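PDB 4S3J: cortical-lytic enzyme from Bacillus cereus, which hydrolyses partially degraded cortex peptidoglycan as an N-acetylglucosaminidase during spore germination, recognising the muramic acid delta-lactam residues specific to spores. Local coordinates for residues I359-D362 and A367-F370; Y372-E375 and Q379-V382; Y284-Q289 and G300-V305. All blocks are in the same frame, centred on the assembly; numbering follows the deposited sequence.

Interaction 1: residues I359-D362 and A367-F370; sequences IRYD and APHF
Ile359 and Phe370 meet at the buried end of this strand pair, CG1 of Ile359 lying 4.0 Å from CD1 of Phe370. The other branch of Ile359, CG2, runs alongside the Pro368 ring and reaches its CB at 3.8 Å; it can do so because CG2 is anti to the backbone N while CG1 swings toward Phe370. On the same apolar side the Tyr361 ring turns a face to the neighbouring backbone, with Ala367 N 3.5 Å above its plane, and helix 387-400 packs against Tyr361 and Pro368. The backbones form the antiparallel hairpin of strands 360-362 and 367-373, part of the excursion that the chain makes between strand 318-330 and helix 387-400. Arg360 with His369 and Asp362 with Ala367 are hydrogen-bonded pairs; Tyr361 with Pro368 is a non-hydrogen-bonded pair, and there Pro368 CA makes a CA-H...O contact of 3.2 Å with Arg360 O. The opposite face, with Arg360, Asp362 and His369, is the solvent side, and Arg360 is exposed there. CB of Arg360 sits over the His369 ring in a CH-pi contact, 4.1 Å from its centroid, and the bent arginine chain then brings the guanidinium over CE1, its NH1 at 3.4 Å. Guanidinium and imidazole planes stand 66° apart, which rules out parallel stacking, and NH2 of Arg360 is hydrogen-bonded to Asn371. A water lies in the imidazole plane, 2.8 Å from His369 NE2, and gives a weak hydrogen bond to Tyr361 O, while Trp383 stacks on the histidine ring.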
ATOM      1  N   ILE A 359      20.903  -8.092   2.649  1.00 10.70           N
ATOM      2  CA  ILE A 359      19.970  -7.010   2.360  1.00 11.13           C
ATOM      3  C   ILE A 359      20.440  -5.771   3.106  1.00 11.89           C
ATOM      4  O   ILE A 359      20.701  -5.818   4.312  1.00 12.84           O
ATOM      5  CB  ILE A 359      18.544  -7.385   2.780  1.00 10.83           C
ATOM      6  CG1 ILE A 359      18.022  -8.559   1.938  1.00 12.21           C
ATOM      7  CG2 ILE A 359      17.607  -6.188   2.653  1.00 11.13           C
ATOM      8  CD1 ILE A 359      16.908  -9.309   2.554  1.00 16.22           C
ATOM      9  N   ARG A 360      20.600  -4.674   2.380  1.00 11.36           N
ATOM     10  CA  ARG A 360      20.986  -3.394   2.937  1.00 11.19           C
ATOM     11  C   ARG A 360      19.756  -2.511   3.106  1.00 12.76           C
ATOM     12  O   ARG A 360      18.704  -2.795   2.541  1.00 12.79           O
ATOM     13  CB  ARG A 360      21.998  -2.709   2.034  1.00 16.69           C
ATOM     14  CG  ARG A 360      23.367  -3.387   2.048  1.00 22.32           C
ATOM     15  CD  ARG A 360      23.884  -3.601   0.673  1.00 44.86           C
ATOM     16  NE  ARG A 360      24.103  -2.349  -0.033  1.00 64.79           N
ATOM     17  CZ  ARG A 360      24.101  -2.226  -1.362  1.00 67.45           C
ATOM     18  NH1 ARG A 360      24.305  -1.035  -1.909  1.00 68.23           N
ATOM     19  NH2 ARG A 360      23.881  -3.282  -2.147  1.00 35.25           N
ATOM     20  N   TYR A 361      19.890  -1.446   3.891  1.00 12.38           N
ATOM     21  CA  TYR A 361      18.766  -0.538   4.148  1.00 10.90           C
ATOM     22  C   TYR A 361      19.173   0.923   3.989  1.00 13.37           C
ATOM     23  O   TYR A 361      20.126   1.385   4.587  1.00 16.14           O
ATOM     24  CB  TYR A 361      18.213  -0.767   5.547  1.00 14.37           C
ATOM     25  CG  TYR A 361      16.846  -0.164   5.748  1.00 13.37           C
ATOM     26  CD1 TYR A 361      15.704  -0.828   5.320  1.00 11.68           C
ATOM     27  CD2 TYR A 361      16.700   1.093   6.331  1.00 14.17           C
ATOM     28  CE1 TYR A 361      14.449  -0.275   5.499  1.00 12.94           C
ATOM     29  CE2 TYR A 361      15.439   1.664   6.506  1.00 13.31           C
ATOM     30  CZ  TYR A 361      14.322   0.978   6.093  1.00 13.01           C
ATOM     31  OH  TYR A 361      13.062   1.528   6.246  1.00 14.42           O
ATOM     32  N   ASP A 362      18.447   1.624   3.130  1.00 12.25           N
ATOM     33  CA  ASP A 362      18.667   3.048   2.883  1.00 14.01           C
ATOM     34  C   ASP A 362      17.822   3.845   3.879  1.00 14.92           C
ATOM     35  O   ASP A 362      16.599   3.847   3.787  1.00 16.01           O
ATOM     36  CB  ASP A 362      18.308   3.373   1.420  1.00 14.09           C
ATOM     37  CG  ASP A 362      18.533   4.837   1.048  1.00 21.29           C
ATOM     38  OD1 ASP A 362      18.358   5.729   1.880  1.00 19.29           O
ATOM     39  OD2 ASP A 362      18.895   5.105  -0.113  1.00 27.50           O
ATOM     40  N   ALA A 367      14.064   2.235   2.754  1.00 12.16           N
ATOM     41  CA  ALA A 367      13.794   1.099   1.885  1.00 10.49           C
ATOM     42  C   ALA A 367      14.956   0.112   1.840  1.00 10.85           C
ATOM     43  O   ALA A 367      16.130   0.526   1.861  1.00 13.11           O
ATOM     44  CB  ALA A 367      13.494   1.565   0.490  1.00 14.63           C
ATOM     45  N   PRO A 368      14.632  -1.186   1.782  1.00 11.03           N
ATOM     46  CA  PRO A 368      15.661  -2.220   1.636  1.00 10.12           C
ATOM     47  C   PRO A 368      16.069  -2.406   0.186  1.00 11.47           C
ATOM     48  O   PRO A 368      15.272  -2.174  -0.728  1.00 10.50           O
ATOM     49  CB  PRO A 368      14.968  -3.468   2.165  1.00 10.21           C
ATOM     50  CG  PRO A 368      13.519  -3.248   1.774  1.00 11.55           C
ATOM     51  CD  PRO A 368      13.285  -1.775   1.965  1.00 14.56           C
ATOM     52  N   HIS A 369      17.294  -2.865  -0.021  1.00 11.70           N
ATOM     53  CA  HIS A 369      17.849  -3.049  -1.355  1.00 10.19           C
ATOM     54  C   HIS A 369      19.087  -3.918  -1.323  1.00 11.62           C
ATOM     55  O   HIS A 369      19.696  -4.109  -0.288  1.00 11.03           O
ATOM     56  CB  HIS A 369      18.187  -1.698  -1.974  1.00 10.75           C
ATOM     57  CG  HIS A 369      19.224  -0.928  -1.224  1.00 14.63           C
ATOM     58  ND1 HIS A 369      20.520  -0.788  -1.682  1.00 13.90           N
ATOM     59  CD2 HIS A 369      19.168  -0.277  -0.036  1.00 16.03           C
ATOM     60  CE1 HIS A 369      21.212  -0.071  -0.813  1.00 20.34           C
ATOM     61  NE2 HIS A 369      20.416   0.261   0.186  1.00 16.30           N
ATOM     62  N   PHE A 370      19.465  -4.438  -2.486  1.00  9.96           N
ATOM     63  CA  PHE A 370      20.699  -5.204  -2.618  1.00 10.41           C
ATOM     64  C   PHE A 370      21.078  -5.348  -4.081  1.00 10.37           C
ATOM     65  O   PHE A 370      20.270  -5.062  -4.981  1.00 11.19           O
ATOM     66  CB  PHE A 370      20.600  -6.596  -1.965  1.00 13.20           C
ATOM     67  CG  PHE A 370      19.486  -7.450  -2.486  1.00 11.45           C
ATOM     68  CD1 PHE A 370      18.213  -7.380  -1.919  1.00 11.41           C
ATOM     69  CD2 PHE A 370      19.692  -8.333  -3.544  1.00 12.96           C
ATOM     70  CE1 PHE A 370      17.180  -8.147  -2.397  1.00  9.60           C
ATOM     71  CE2 PHE A 370      18.666  -9.107  -4.016  1.00 10.88           C
ATOM     72  CZ  PHE A 370      17.409  -9.016  -3.455  1.00 10.88           C
TER
HETATM   73  O   HOH W   1      21.936   1.654   2.056  1.00 25.05           O

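Interaction 2: residues Y372-E375 and Q379-V382; sequences YFDE and QHEV
Tyr372 and His380 lie ring on ring in an offset stack, their centroids 4.4 Å apart and their planes only 10° from parallel. The displacement puts CB of His380, rather than the imidazole centre, above the phenol ring: it stands 3.6 Å from the Tyr372 centroid, a CH-pi contact over the face. CG of Tyr372 stands between the backbone N and the carbonyl carbon (chi1 70°), which lays the ring against CB of His380. At the edge of the same tyrosine ring, near its plane, CG2 of Val382 approaches CE2 at 3.9 Å. The imidazole is gripped at its own edge by Asp374, since NE2 of His380 donates to OD2 of Asp374 over 2.8 Å along a nearly straight N-H...O line. That oxygen lies almost in the imidazole plane, yet it is met from above the carboxylate plane, and the two planes are 69° apart. Both aromatic residues belong to a hydrogen-bonded pair of the antiparallel hairpin formed by strands 367-373 and 379-383, in which Tyr372 and His380 exchange N-H...O bonds in both directions and their side chains emerge on one face. The other face bears Phe373 and Gln379, a non-hydrogen-bonded pair, where CB of Gln379 comes 3.6 Å from CE1 of Phe373 and its CG lies over the phenyl face. Further out, Asp328 in strand 318-330 is hydrogen-bonded through OD2 to Tyr372 OH and through OD1 to His380 ND1, so the stacked rings share an anchor. The histidine is thus held through both ring nitrogens between two aspartates, which probably favours its protonated form. OD1 of Asp374 accepts from the backbone N of Asn376 and Val378, fixing the carboxylate within the turn, and the ring of Tyr355 stacks on Tyr372.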
ATOM      1  N   TYR A 372      23.318  -8.117  -6.834  1.00 10.63           N
ATOM      2  CA  TYR A 372      23.860  -9.463  -6.979  1.00 10.63           C
ATOM      3  C   TYR A 372      24.289  -9.720  -8.418  1.00 13.76           C
ATOM      4  O   TYR A 372      23.915  -8.962  -9.313  1.00 13.54           O
ATOM      5  CB  TYR A 372      22.832 -10.506  -6.532  1.00 10.70           C
ATOM      6  CG  TYR A 372      21.608 -10.702  -7.411  1.00 12.28           C
ATOM      7  CD1 TYR A 372      21.615 -11.623  -8.456  1.00 12.36           C
ATOM      8  CD2 TYR A 372      20.428  -9.995  -7.177  1.00 11.90           C
ATOM      9  CE1 TYR A 372      20.478 -11.829  -9.258  1.00 13.99           C
ATOM     10  CE2 TYR A 372      19.282 -10.197  -7.974  1.00 13.55           C
ATOM     11  CZ  TYR A 372      19.318 -11.122  -9.013  1.00  9.91           C
ATOM     12  OH  TYR A 372      18.197 -11.337  -9.820  1.00 13.41           O
ATOM     13  N   PHE A 373      25.081 -10.775  -8.629  1.00 14.43           N
ATOM     14  CA  PHE A 373      25.379 -11.273  -9.978  1.00 15.20           C
ATOM     15  C   PHE A 373      24.662 -12.588 -10.222  1.00 14.16           C
ATOM     16  O   PHE A 373      24.704 -13.481  -9.367  1.00 18.03           O
ATOM     17  CB  PHE A 373      26.882 -11.483 -10.196  1.00 14.45           C
ATOM     18  CG  PHE A 373      27.651 -10.225 -10.340  1.00 14.60           C
ATOM     19  CD1 PHE A 373      27.656  -9.547 -11.536  1.00 14.65           C
ATOM     20  CD2 PHE A 373      28.397  -9.727  -9.286  1.00 16.49           C
ATOM     21  CE1 PHE A 373      28.354  -8.361 -11.675  1.00 16.52           C
ATOM     22  CE2 PHE A 373      29.090  -8.541  -9.421  1.00 18.16           C
ATOM     23  CZ  PHE A 373      29.085  -7.870 -10.611  1.00 18.42           C
ATOM     24  N   ASP A 374      24.010 -12.727 -11.376  1.00 15.86           N
ATOM     25  CA  ASP A 374      23.386 -14.000 -11.697  1.00 14.73           C
ATOM     26  C   ASP A 374      24.411 -14.953 -12.334  1.00 15.15           C
ATOM     27  O   ASP A 374      25.595 -14.618 -12.475  1.00 15.89           O
ATOM     28  CB  ASP A 374      22.134 -13.811 -12.602  1.00 18.99           C
ATOM     29  CG  ASP A 374      22.439 -13.229 -13.978  1.00 19.91           C
ATOM     30  OD1 ASP A 374      23.567 -13.375 -14.488  1.00 17.14           O
ATOM     31  OD2 ASP A 374      21.504 -12.619 -14.565  1.00 19.11           O
ATOM     32  N   GLU A 375      23.929 -16.137 -12.696  1.00 19.08           N
ATOM     33  CA  GLU A 375      24.767 -17.218 -13.217  1.00 21.99           C
ATOM     34  C   GLU A 375      25.436 -16.853 -14.545  1.00 14.85           C
ATOM     35  O   GLU A 375      26.425 -17.477 -14.954  1.00 16.63           O
ATOM     36  CB  GLU A 375      23.909 -18.479 -13.412  1.00 30.26           C
ATOM     37  CG  GLU A 375      23.212 -19.002 -12.154  1.00 55.40           C
ATOM     38  CD  GLU A 375      21.788 -18.452 -11.953  1.00 58.60           C
ATOM     39  OE1 GLU A 375      21.496 -17.285 -12.315  1.00 23.36           O
ATOM     40  OE2 GLU A 375      20.943 -19.212 -11.429  1.00 73.08           O
ATOM     41  N   GLN A 379      24.892  -8.172 -13.568  1.00 12.37           N
ATOM     42  CA  GLN A 379      24.560  -7.540 -12.284  1.00 12.06           C
ATOM     43  C   GLN A 379      23.088  -7.134 -12.225  1.00 15.29           C
ATOM     44  O   GLN A 379      22.538  -6.640 -13.224  1.00 14.54           O
ATOM     45  CB  GLN A 379      25.434  -6.312 -12.035  1.00 15.04           C
ATOM     46  CG  GLN A 379      25.234  -5.785 -10.619  1.00 16.26           C
ATOM     47  CD  GLN A 379      26.040  -4.554 -10.237  1.00 15.16           C
ATOM     48  OE1 GLN A 379      25.830  -4.003  -9.153  1.00 15.26           O
ATOM     49  NE2 GLN A 379      26.968  -4.127 -11.090  1.00 17.11           N
ATOM     50  N   HIS A 380      22.458  -7.369 -11.075  1.00 12.83           N
ATOM     51  CA  HIS A 380      21.092  -6.924 -10.789  1.00 13.39           C
ATOM     52  C   HIS A 380      21.081  -5.994  -9.573  1.00 13.63           C
ATOM     53  O   HIS A 380      21.916  -6.132  -8.666  1.00 12.37           O
ATOM     54  CB  HIS A 380      20.180  -8.106 -10.481  1.00 13.47           C
ATOM     55  CG  HIS A 380      19.975  -9.070 -11.613  1.00 12.28           C
ATOM     56  ND1 HIS A 380      18.729  -9.344 -12.139  1.00 13.51           N
ATOM     57  CD2 HIS A 380      20.842  -9.889 -12.258  1.00 12.83           C
ATOM     58  CE1 HIS A 380      18.833 -10.259 -13.076  1.00 16.28           C
ATOM     59  NE2 HIS A 380      20.112 -10.613 -13.175  1.00 13.91           N
ATOM     60  N   GLU A 381      20.109  -5.088  -9.540  1.00 11.34           N
ATOM     61  CA  GLU A 381      19.832  -4.264  -8.361  1.00 11.12           C
ATOM     62  C   GLU A 381      18.360  -4.390  -8.022  1.00 11.92           C
ATOM     63  O   GLU A 381      17.507  -4.253  -8.903  1.00 13.17           O
ATOM     64  CB  GLU A 381      20.204  -2.799  -8.608  1.00 11.12           C
ATOM     65  CG  GLU A 381      20.078  -1.920  -7.400  1.00 12.30           C
ATOM     66  CD  GLU A 381      20.800  -0.619  -7.553  1.00 18.43           C
ATOM     67  OE1 GLU A 381      21.956  -0.615  -8.034  1.00 20.11           O
ATOM     68  OE2 GLU A 381      20.216   0.411  -7.190  1.00 17.18           O
ATOM     69  N   VAL A 382      18.075  -4.643  -6.752  1.00 10.16           N
ATOM     70  CA  VAL A 382      16.727  -4.838  -6.272  1.00 11.64           C
ATOM     71  C   VAL A 382      16.367  -3.826  -5.203  1.00 10.54           C
ATOM     72  O   VAL A 382      17.122  -3.650  -4.251  1.00 10.86           O
ATOM     73  CB  VAL A 382      16.552  -6.253  -5.688  1.00 10.38           C
ATOM     74  CG1 VAL A 382      15.138  -6.451  -5.196  1.00 10.94           C
ATOM     75  CG2 VAL A 382      16.934  -7.319  -6.705  1.00 13.97           C
TER

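Interaction 3: residues Y284-Q289 and G300-V305; sequences YDWGWQ and GPVKEV
Apolar packing of one indole against a helix defines this contact: Trp286, in the loop that follows strand 278-281, lies against the first turns of helix 299-312 through Pro301, Val302 and Val305. The evidence is entirely in side-chain geometry, as the nearest CA atoms, those of Trp286 and Pro301, are still 8.8 Å apart and the indole alone bridges the distance. With CG anti to its carbonyl carbon (chi1 -83°), Trp286 points the indole at the helix, chiefly with its six-membered ring. Pro301 CB stands over one indole face, offset toward the rim, with 3.5 Å to CZ2. Val302 approaches obliquely, bringing CG2 to 3.7 Å from CZ3 of Trp286. Val305, one turn beyond Pro301, meets the ring at its edge and near its plane, CG2 lying 4.2 Å from CZ2 of Trp286. In the TIM barrel of this family 18 glycosidase, the contact joins the loop that leaves one barrel strand to the helix leading to the next, strand 318-330. Outside the pair, Pro298 also touches the indole, and backbone hydrogen bonds of Trp286 with Ile296 and of Gly287 with Ala295 hold the loop to the chain segment just before the helix. On the helix side, Val302 is packed by Met320 of strand 318-330 and by Lys393 and Leu396 of helix 387-400.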
ATOM      1  N   TYR A 284       3.526   6.131  -5.172  1.00 16.32           N
ATOM      2  CA  TYR A 284       4.507   5.102  -5.469  1.00 14.66           C
ATOM      3  C   TYR A 284       4.992   5.289  -6.906  1.00 18.54           C
ATOM      4  O   TYR A 284       4.516   6.183  -7.597  1.00 20.81           O
ATOM      5  CB  TYR A 284       3.920   3.716  -5.212  1.00 14.16           C
ATOM      6  CG  TYR A 284       2.545   3.474  -5.766  1.00 17.90           C
ATOM      7  CD1 TYR A 284       2.369   3.290  -7.123  1.00 20.49           C
ATOM      8  CD2 TYR A 284       1.425   3.431  -4.947  1.00 18.65           C
ATOM      9  CE1 TYR A 284       1.125   3.060  -7.664  1.00 29.65           C
ATOM     10  CE2 TYR A 284       0.160   3.192  -5.488  1.00 23.09           C
ATOM     11  CZ  TYR A 284       0.028   3.011  -6.847  1.00 25.52           C
ATOM     12  OH  TYR A 284      -1.198   2.775  -7.413  1.00 30.34           O
ATOM     13  N   ASP A 285       5.962   4.469  -7.326  1.00 17.69           N
ATOM     14  CA  ASP A 285       6.585   4.488  -8.669  1.00 14.72           C
ATOM     15  C   ASP A 285       7.480   5.708  -8.951  1.00 21.42           C
ATOM     16  O   ASP A 285       7.497   6.229 -10.070  1.00 25.12           O
ATOM     17  CB  ASP A 285       5.530   4.377  -9.771  1.00 19.60           C
ATOM     18  CG  ASP A 285       4.907   3.008  -9.831  1.00 27.14           C
ATOM     19  OD1 ASP A 285       5.513   2.052  -9.290  1.00 25.37           O
ATOM     20  OD2 ASP A 285       3.818   2.884 -10.429  1.00 26.35           O
ATOM     21  N   TRP A 286       8.240   6.154  -7.959  1.00 19.90           N
ATOM     22  CA  TRP A 286       9.413   6.983  -8.235  1.00 20.84           C
ATOM     23  C   TRP A 286      10.419   6.095  -8.960  1.00 26.63           C
ATOM     24  O   TRP A 286      10.779   6.356 -10.106  1.00 25.37           O
ATOM     25  CB  TRP A 286      10.002   7.572  -6.954  1.00 22.53           C
ATOM     26  CG  TRP A 286       9.300   8.821  -6.487  1.00 20.00           C
ATOM     27  CD1 TRP A 286       9.680  10.112  -6.733  1.00 21.98           C
ATOM     28  CD2 TRP A 286       8.095   8.900  -5.707  1.00 21.23           C
ATOM     29  NE1 TRP A 286       8.793  10.983  -6.157  1.00 27.07           N
ATOM     30  CE2 TRP A 286       7.813  10.271  -5.519  1.00 21.68           C
ATOM     31  CE3 TRP A 286       7.237   7.950  -5.143  1.00 18.84           C
ATOM     32  CZ2 TRP A 286       6.697  10.716  -4.800  1.00 24.64           C
ATOM     33  CZ3 TRP A 286       6.131   8.393  -4.412  1.00 18.65           C
ATOM     34  CH2 TRP A 286       5.873   9.762  -4.252  1.00 22.83           C
ATOM     35  N   GLY A 287      10.850   5.021  -8.298  1.00 20.32           N
ATOM     36  CA  GLY A 287      11.464   3.899  -8.995  1.00 17.66           C
ATOM     37  C   GLY A 287      10.359   3.084  -9.647  1.00 21.13           C
ATOM     38  O   GLY A 287       9.397   2.689  -8.977  1.00 19.62           O
ATOM     39  N   TRP A 288      10.474   2.846 -10.953  1.00 20.18           N
ATOM     40  CA  TRP A 288       9.423   2.159 -11.694  1.00 19.88           C
ATOM     41  C   TRP A 288      10.010   1.251 -12.789  1.00 17.99           C
ATOM     42  O   TRP A 288      11.213   1.306 -13.086  1.00 15.95           O
ATOM     43  CB  TRP A 288       8.430   3.185 -12.274  1.00 21.09           C
ATOM     44  CG  TRP A 288       8.953   3.992 -13.416  1.00 20.35           C
ATOM     45  CD1 TRP A 288       9.886   4.986 -13.360  1.00 22.70           C
ATOM     46  CD2 TRP A 288       8.576   3.867 -14.796  1.00 20.87           C
ATOM     47  NE1 TRP A 288      10.116   5.491 -14.624  1.00 24.95           N
ATOM     48  CE2 TRP A 288       9.326   4.819 -15.518  1.00 22.79           C
ATOM     49  CE3 TRP A 288       7.678   3.050 -15.481  1.00 25.51           C
ATOM     50  CZ2 TRP A 288       9.203   4.969 -16.901  1.00 26.05           C
ATOM     51  CZ3 TRP A 288       7.560   3.203 -16.862  1.00 28.72           C
ATOM     52  CH2 TRP A 288       8.319   4.151 -17.548  1.00 25.93           C
ATOM     53  N   GLN A 289       9.145   0.406 -13.352  1.00 18.32           N
ATOM     54  CA  GLN A 289       9.525  -0.709 -14.208  1.00 20.89           C
ATOM     55  C   GLN A 289      10.360  -0.277 -15.408  1.00 17.83           C
ATOM     56  O   GLN A 289      11.243  -0.997 -15.847  1.00 19.34           O
ATOM     57  CB  GLN A 289       8.254  -1.437 -14.656  1.00 35.23           C
ATOM     58  CG  GLN A 289       8.476  -2.804 -15.268  1.00 53.18           C
ATOM     59  CD  GLN A 289       7.224  -3.660 -15.217  1.00 53.97           C
ATOM     60  OE1 GLN A 289       6.112  -3.150 -15.390  1.00 43.38           O
ATOM     61  NE2 GLN A 289       7.391  -4.962 -14.962  1.00 32.72           N
ATOM     62  N   GLY A 300      10.568  10.527   1.913  1.00 16.18           N
ATOM     63  CA  GLY A 300      10.620  11.981   1.829  1.00 17.81           C
ATOM     64  C   GLY A 300       9.631  12.530   0.815  1.00 24.11           C
ATOM     65  O   GLY A 300       8.771  13.359   1.144  1.00 20.16           O
ATOM     66  N   PRO A 301       9.742  12.077  -0.443  1.00 21.59           N
ATOM     67  CA  PRO A 301       8.771  12.529  -1.444  1.00 18.83           C
ATOM     68  C   PRO A 301       7.338  12.139  -1.101  1.00 19.87           C
ATOM     69  O   PRO A 301       6.420  12.915  -1.377  1.00 21.70           O
ATOM     70  CB  PRO A 301       9.250  11.848  -2.719  1.00 18.04           C
ATOM     71  CG  PRO A 301      10.711  11.718  -2.524  1.00 20.36           C
ATOM     72  CD  PRO A 301      10.890  11.397  -1.070  1.00 21.48           C
ATOM     73  N   VAL A 302       7.123  10.985  -0.483  1.00 18.46           N
ATOM     74  CA  VAL A 302       5.767  10.610  -0.114  1.00 16.19           C
ATOM     75  C   VAL A 302       5.204  11.613   0.905  1.00 22.16           C
ATOM     76  O   VAL A 302       4.075  12.079   0.764  1.00 19.56           O
ATOM     77  CB  VAL A 302       5.706   9.171   0.432  1.00 18.82           C
ATOM     78  CG1 VAL A 302       4.352   8.877   1.065  1.00 18.35           C
ATOM     79  CG2 VAL A 302       6.005   8.173  -0.680  1.00 17.09           C
ATOM     80  N   LYS A 303       6.010  11.973   1.896  1.00 18.62           N
ATOM     81  CA  LYS A 303       5.611  12.974   2.891  1.00 17.81           C
ATOM     82  C   LYS A 303       5.272  14.303   2.200  1.00 20.39           C
ATOM     83  O   LYS A 303       4.284  14.949   2.554  1.00 22.51           O
ATOM     84  CB  LYS A 303       6.708  13.174   3.951  1.00 19.43           C
ATOM     85  CG  LYS A 303       6.412  14.284   4.948  1.00 21.09           C
ATOM     86  CD  LYS A 303       7.406  14.298   6.087  1.00 19.29           C
ATOM     87  CE  LYS A 303       7.084  15.432   7.059  1.00 25.58           C
ATOM     88  NZ  LYS A 303       8.032  15.404   8.200  1.00 28.82           N
ATOM     89  N   GLU A 304       6.072  14.704   1.207  1.00 18.24           N
ATOM     90  CA  GLU A 304       5.804  15.957   0.468  1.00 19.44           C
ATOM     91  C   GLU A 304       4.434  15.934  -0.192  1.00 24.65           C
ATOM     92  O   GLU A 304       3.703  16.941  -0.195  1.00 23.39           O
ATOM     93  CB  GLU A 304       6.874  16.206  -0.585  1.00 27.92           C
ATOM     94  CG  GLU A 304       8.249  16.549  -0.031  1.00 43.72           C
ATOM     95  CD  GLU A 304       9.247  16.897  -1.129  1.00 70.51           C
ATOM     96  OE1 GLU A 304       8.822  17.411  -2.186  1.00 73.88           O
ATOM     97  OE2 GLU A 304      10.454  16.647  -0.937  1.00 86.80           O
ATOM     98  N   VAL A 305       4.095  14.794  -0.784  1.00 20.51           N
ATOM     99  CA  VAL A 305       2.792  14.635  -1.427  1.00 20.02           C
ATOM    100  C   VAL A 305       1.666  14.682  -0.394  1.00 20.04           C
ATOM    101  O   VAL A 305       0.651  15.339  -0.618  1.00 20.99           O
ATOM    102  CB  VAL A 305       2.697  13.306  -2.248  1.00 18.62           C
ATOM    103  CG1 VAL A 305       1.270  13.081  -2.743  1.00 18.82           C
ATOM    104  CG2 VAL A 305       3.644  13.329  -3.429  1.00 22.10           C
TER

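Overall arrangement
From the N terminus the chain first reaches interaction 3, which closes a loop between strand 278-281 and helix 299-312. It then runs through strand 318-330 and helix 345-354 before interaction 1 closes a tight hairpin and interaction 2, directly after it, a second one. The three follow in series, none enclosing or crossing another. Interactions 1 and 2 share strand 367-373, so that 360-362, 367-373 and 379-383 form an antiparallel meander, joined where Phe370 O lies 2.9 Å from Val382 N. Strand 379-383 pairs in turn with 318-330, linking the meander to the barrel. Interaction 3 stays apart, its nearest atoms about 9 Å from those of either hairpin.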